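Local structure of transcriptional regulator, LYSR family (Neisseria meningitidis, 4AB5) at residues B[78-83]-B[182-187]. The protein probably controls methionine biosynthesis genes as a MetR-like LysR-family transcription factor, of which this chain is the regulatory domain. Numbering follows the deposited sequence.
Sequences FAYEMV and SKLYAA
Phe78 meets Leu184 where two long antiparallel strands, 72-86 and 171-189, run side by side through the middle of the regulatory domain, consistent with the crossover strands that link the two subdomains in the periplasmic-binding-protein-like fold of LysR regulators. Its carbonyl O accepts Leu184 N at 2.9 Å, the donor standing 31° off the carbonyl plane, while the return bond from Phe78 N is weak. The Phe78 ring comes only loosely near Leu184, Phe78 CE1 lying 4.4 Å from Leu184 CD2, and also packs edge-to-face with Trp22. Ala79 forms the next, non-hydrogen-bonded pair with Lys183 on the other face of the sheet, and its CA makes a C-H...O contact with Ser182 O. Tyr80 pairs with Ser182 through two bonds: its N reaches Ser182 O at 3.1 Å in the carbonyl plane, and its O receives Ser182 N at 2.8 Å in a nearly straight bond. A chi1 of 52° swings the phenol towards the neighbouring strand, bringing CE1 to 3.6 Å from Ser182 CB and CE2 to 3.6 Å from Leu184 CD1. Trp159 packs edge-to-face with the same ring. Two residues after Tyr80, Met82, present as selenomethionine, lays CG and SE beside Ser182 OG. The Tyr80-Ser182 bonds thus fix the register more firmly than the loose Phe78-Leu184 pair, and a hydrogen bond to Asp119 satisfies the buried Ser182 hydroxyl among largely apolar neighbours.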
ATOM      1  N   PHE B  78     -16.337   2.187  14.386  1.00 42.09           N
ATOM      2  CA  PHE B  78     -17.268   2.807  13.441  1.00 42.06           C
ATOM      3  C   PHE B  78     -17.717   1.851  12.346  1.00 46.47           C
ATOM      4  O   PHE B  78     -17.020   0.878  12.040  1.00 45.64           O
ATOM      5  CB  PHE B  78     -16.642   4.065  12.786  1.00 43.17           C
ATOM      6  CG  PHE B  78     -15.161   3.985  12.473  1.00 43.26           C
ATOM      7  CD1 PHE B  78     -14.692   3.200  11.420  1.00 44.33           C
ATOM      8  CD2 PHE B  78     -14.235   4.704  13.225  1.00 45.25           C
ATOM      9  CE1 PHE B  78     -13.325   3.127  11.135  1.00 46.04           C
ATOM     10  CE2 PHE B  78     -12.869   4.635  12.935  1.00 44.85           C
ATOM     11  CZ  PHE B  78     -12.423   3.842  11.897  1.00 43.75           C
ATOM     12  N   ALA B  79     -18.868   2.172  11.722  1.00 44.56           N
ATOM     13  CA  ALA B  79     -19.440   1.446  10.584  1.00 44.35           C
ATOM     14  C   ALA B  79     -19.392   2.356   9.341  1.00 47.26           C
ATOM     15  O   ALA B  79     -19.373   3.585   9.471  1.00 46.66           O
ATOM     16  CB  ALA B  79     -20.876   1.031  10.880  1.00 46.38           C
ATOM     17  N   TYR B  80     -19.347   1.750   8.147  1.00 42.54           N
ATOM     18  CA  TYR B  80     -19.326   2.462   6.862  1.00 41.07           C
ATOM     19  C   TYR B  80     -19.841   1.582   5.734  1.00 46.52           C
ATOM     20  O   TYR B  80     -19.815   0.353   5.852  1.00 46.44           O
ATOM     21  CB  TYR B  80     -17.932   3.046   6.517  1.00 39.51           C
ATOM     22  CG  TYR B  80     -16.782   2.060   6.589  1.00 38.99           C
ATOM     23  CD1 TYR B  80     -16.538   1.165   5.555  1.00 38.72           C
ATOM     24  CD2 TYR B  80     -15.909   2.053   7.676  1.00 40.99           C
ATOM     25  CE1 TYR B  80     -15.486   0.253   5.619  1.00 39.03           C
ATOM     26  CE2 TYR B  80     -14.829   1.170   7.732  1.00 41.09           C
ATOM     27  CZ  TYR B  80     -14.625   0.265   6.703  1.00 47.28           C
ATOM     28  OH  TYR B  80     -13.576  -0.625   6.740  1.00 47.90           O
ATOM     29  N   GLU B  81     -20.285   2.216   4.626  1.00 43.66           N
ATOM     30  CA  GLU B  81     -20.790   1.516   3.452  1.00 44.12           C
ATOM     31  C   GLU B  81     -19.706   1.081   2.484  1.00 48.76           C
ATOM     32  O   GLU B  81     -18.772   1.837   2.188  1.00 47.28           O
ATOM     33  CB  GLU B  81     -21.943   2.271   2.740  1.00 46.43           C
ATOM     34  CG  GLU B  81     -21.628   3.661   2.195  1.00 59.38           C
ATOM     35  CD  GLU B  81     -21.721   4.840   3.153  1.00 75.77           C
ATOM     36  OE1 GLU B  81     -20.899   4.913   4.096  1.00 61.92           O
ATOM     37  OE2 GLU B  81     -22.547   5.745   2.891  1.00 64.75           O
HETATM   38  N   MSE B  82     -19.826  -0.174   2.032  1.00 47.06           N
HETATM   39  CA  MSE B  82     -18.974  -0.806   1.035  1.00 46.49           C
HETATM   40  C   MSE B  82     -19.652  -0.505  -0.291  1.00 46.56           C
HETATM   41  O   MSE B  82     -20.805  -0.895  -0.510  1.00 45.49           O
HETATM   42  CB  MSE B  82     -18.870  -2.325   1.252  1.00 50.38           C
HETATM   43  CG  MSE B  82     -18.076  -2.711   2.485  1.00 59.91           C
HETATM   44 SE   MSE B  82     -16.168  -2.332   2.338  1.00 69.25          SE
HETATM   45  CE  MSE B  82     -15.706  -3.606   0.890  1.00 65.42           C
ATOM     46  N   VAL B  83     -18.968   0.255  -1.144  1.00 41.03           N
ATOM     47  CA  VAL B  83     -19.527   0.644  -2.436  1.00 39.70           C
ATOM     48  C   VAL B  83     -18.858  -0.127  -3.552  1.00 42.95           C
ATOM     49  O   VAL B  83     -17.675  -0.468  -3.449  1.00 42.15           O
ATOM     50  CB  VAL B  83     -19.533   2.181  -2.686  1.00 42.72           C
ATOM     51  CG1 VAL B  83     -20.416   2.906  -1.671  1.00 43.68           C
ATOM     52  CG2 VAL B  83     -18.119   2.770  -2.704  1.00 41.14           C
ATOM     53  N   SER B 182     -19.822  -2.378   6.584  1.00 42.62           N
ATOM     54  CA  SER B 182     -18.729  -2.966   7.359  1.00 41.89           C
ATOM     55  C   SER B 182     -18.798  -2.384   8.757  1.00 46.03           C
ATOM     56  O   SER B 182     -19.101  -1.203   8.911  1.00 45.08           O
ATOM     57  CB  SER B 182     -17.375  -2.642   6.742  1.00 43.53           C
ATOM     58  OG  SER B 182     -17.140  -3.461   5.610  1.00 53.77           O
ATOM     59  N   LYS B 183     -18.540  -3.217   9.771  1.00 43.94           N
ATOM     60  CA  LYS B 183     -18.549  -2.809  11.169  1.00 44.85           C
ATOM     61  C   LYS B 183     -17.148  -3.016  11.754  1.00 48.71           C
ATOM     62  O   LYS B 183     -16.623  -4.125  11.697  1.00 49.19           O
ATOM     63  CB  LYS B 183     -19.614  -3.589  11.952  1.00 48.82           C
ATOM     64  CG  LYS B 183     -21.047  -3.231  11.567  1.00 65.91           C
ATOM     65  CD  LYS B 183     -22.043  -4.159  12.241  1.00 80.66           C
ATOM     66  CE  LYS B 183     -23.473  -3.870  11.854  1.00 97.27           C
ATOM     67  NZ  LYS B 183     -24.026  -2.708  12.602  1.00111.28           N
ATOM     68  N   LEU B 184     -16.524  -1.947  12.278  1.00 43.56           N
ATOM     69  CA  LEU B 184     -15.174  -2.061  12.822  1.00 42.13           C
ATOM     70  C   LEU B 184     -15.086  -1.988  14.322  1.00 45.40           C
ATOM     71  O   LEU B 184     -15.730  -1.141  14.938  1.00 45.56           O
ATOM     72  CB  LEU B 184     -14.179  -1.120  12.134  1.00 41.09           C
ATOM     73  CG  LEU B 184     -13.439  -1.761  10.957  1.00 44.35           C
ATOM     74  CD1 LEU B 184     -14.289  -1.783   9.710  1.00 44.01           C
ATOM     75  CD2 LEU B 184     -12.184  -1.056  10.683  1.00 44.50           C
ATOM     76  N   TYR B 185     -14.301  -2.914  14.906  1.00 40.64           N
ATOM     77  CA  TYR B 185     -14.113  -3.037  16.349  1.00 40.48           C
ATOM     78  C   TYR B 185     -12.644  -3.148  16.707  1.00 42.33           C
ATOM     79  O   TYR B 185     -11.838  -3.629  15.901  1.00 40.20           O
ATOM     80  CB  TYR B 185     -14.832  -4.289  16.902  1.00 42.27           C
ATOM     81  CG  TYR B 185     -16.313  -4.353  16.618  1.00 45.00           C
ATOM     82  CD1 TYR B 185     -17.239  -3.826  17.513  1.00 48.09           C
ATOM     83  CD2 TYR B 185     -16.801  -5.005  15.484  1.00 45.28           C
ATOM     84  CE1 TYR B 185     -18.611  -3.896  17.264  1.00 49.06           C
ATOM     85  CE2 TYR B 185     -18.171  -5.084  15.225  1.00 46.54           C
ATOM     86  CZ  TYR B 185     -19.073  -4.526  16.119  1.00 53.77           C
ATOM     87  OH  TYR B 185     -20.424  -4.588  15.875  1.00 56.34           O
ATOM     88  N   ALA B 186     -12.314  -2.744  17.942  1.00 38.79           N
ATOM     89  CA  ALA B 186     -10.996  -2.901  18.521  1.00 38.92           C
ATOM     90  C   ALA B 186     -11.166  -3.976  19.592  1.00 47.92           C
ATOM     91  O   ALA B 186     -12.002  -3.834  20.490  1.00 49.85           O
ATOM     92  CB  ALA B 186     -10.536  -1.602  19.153  1.00 39.55           C
ATOM     93  N   ALA B 187     -10.443  -5.086  19.450  1.00 44.12           N
ATOM     94  CA  ALA B 187     -10.485  -6.193  20.394  1.00 44.23           C
ATOM     95  C   ALA B 187      -9.251  -6.156  21.306  1.00 47.57           C
ATOM     96  O   ALA B 187      -8.140  -5.914  20.838  1.00 46.30           O
ATOM     97  CB  ALA B 187     -10.537  -7.514  19.636  1.00 44.97           C
TER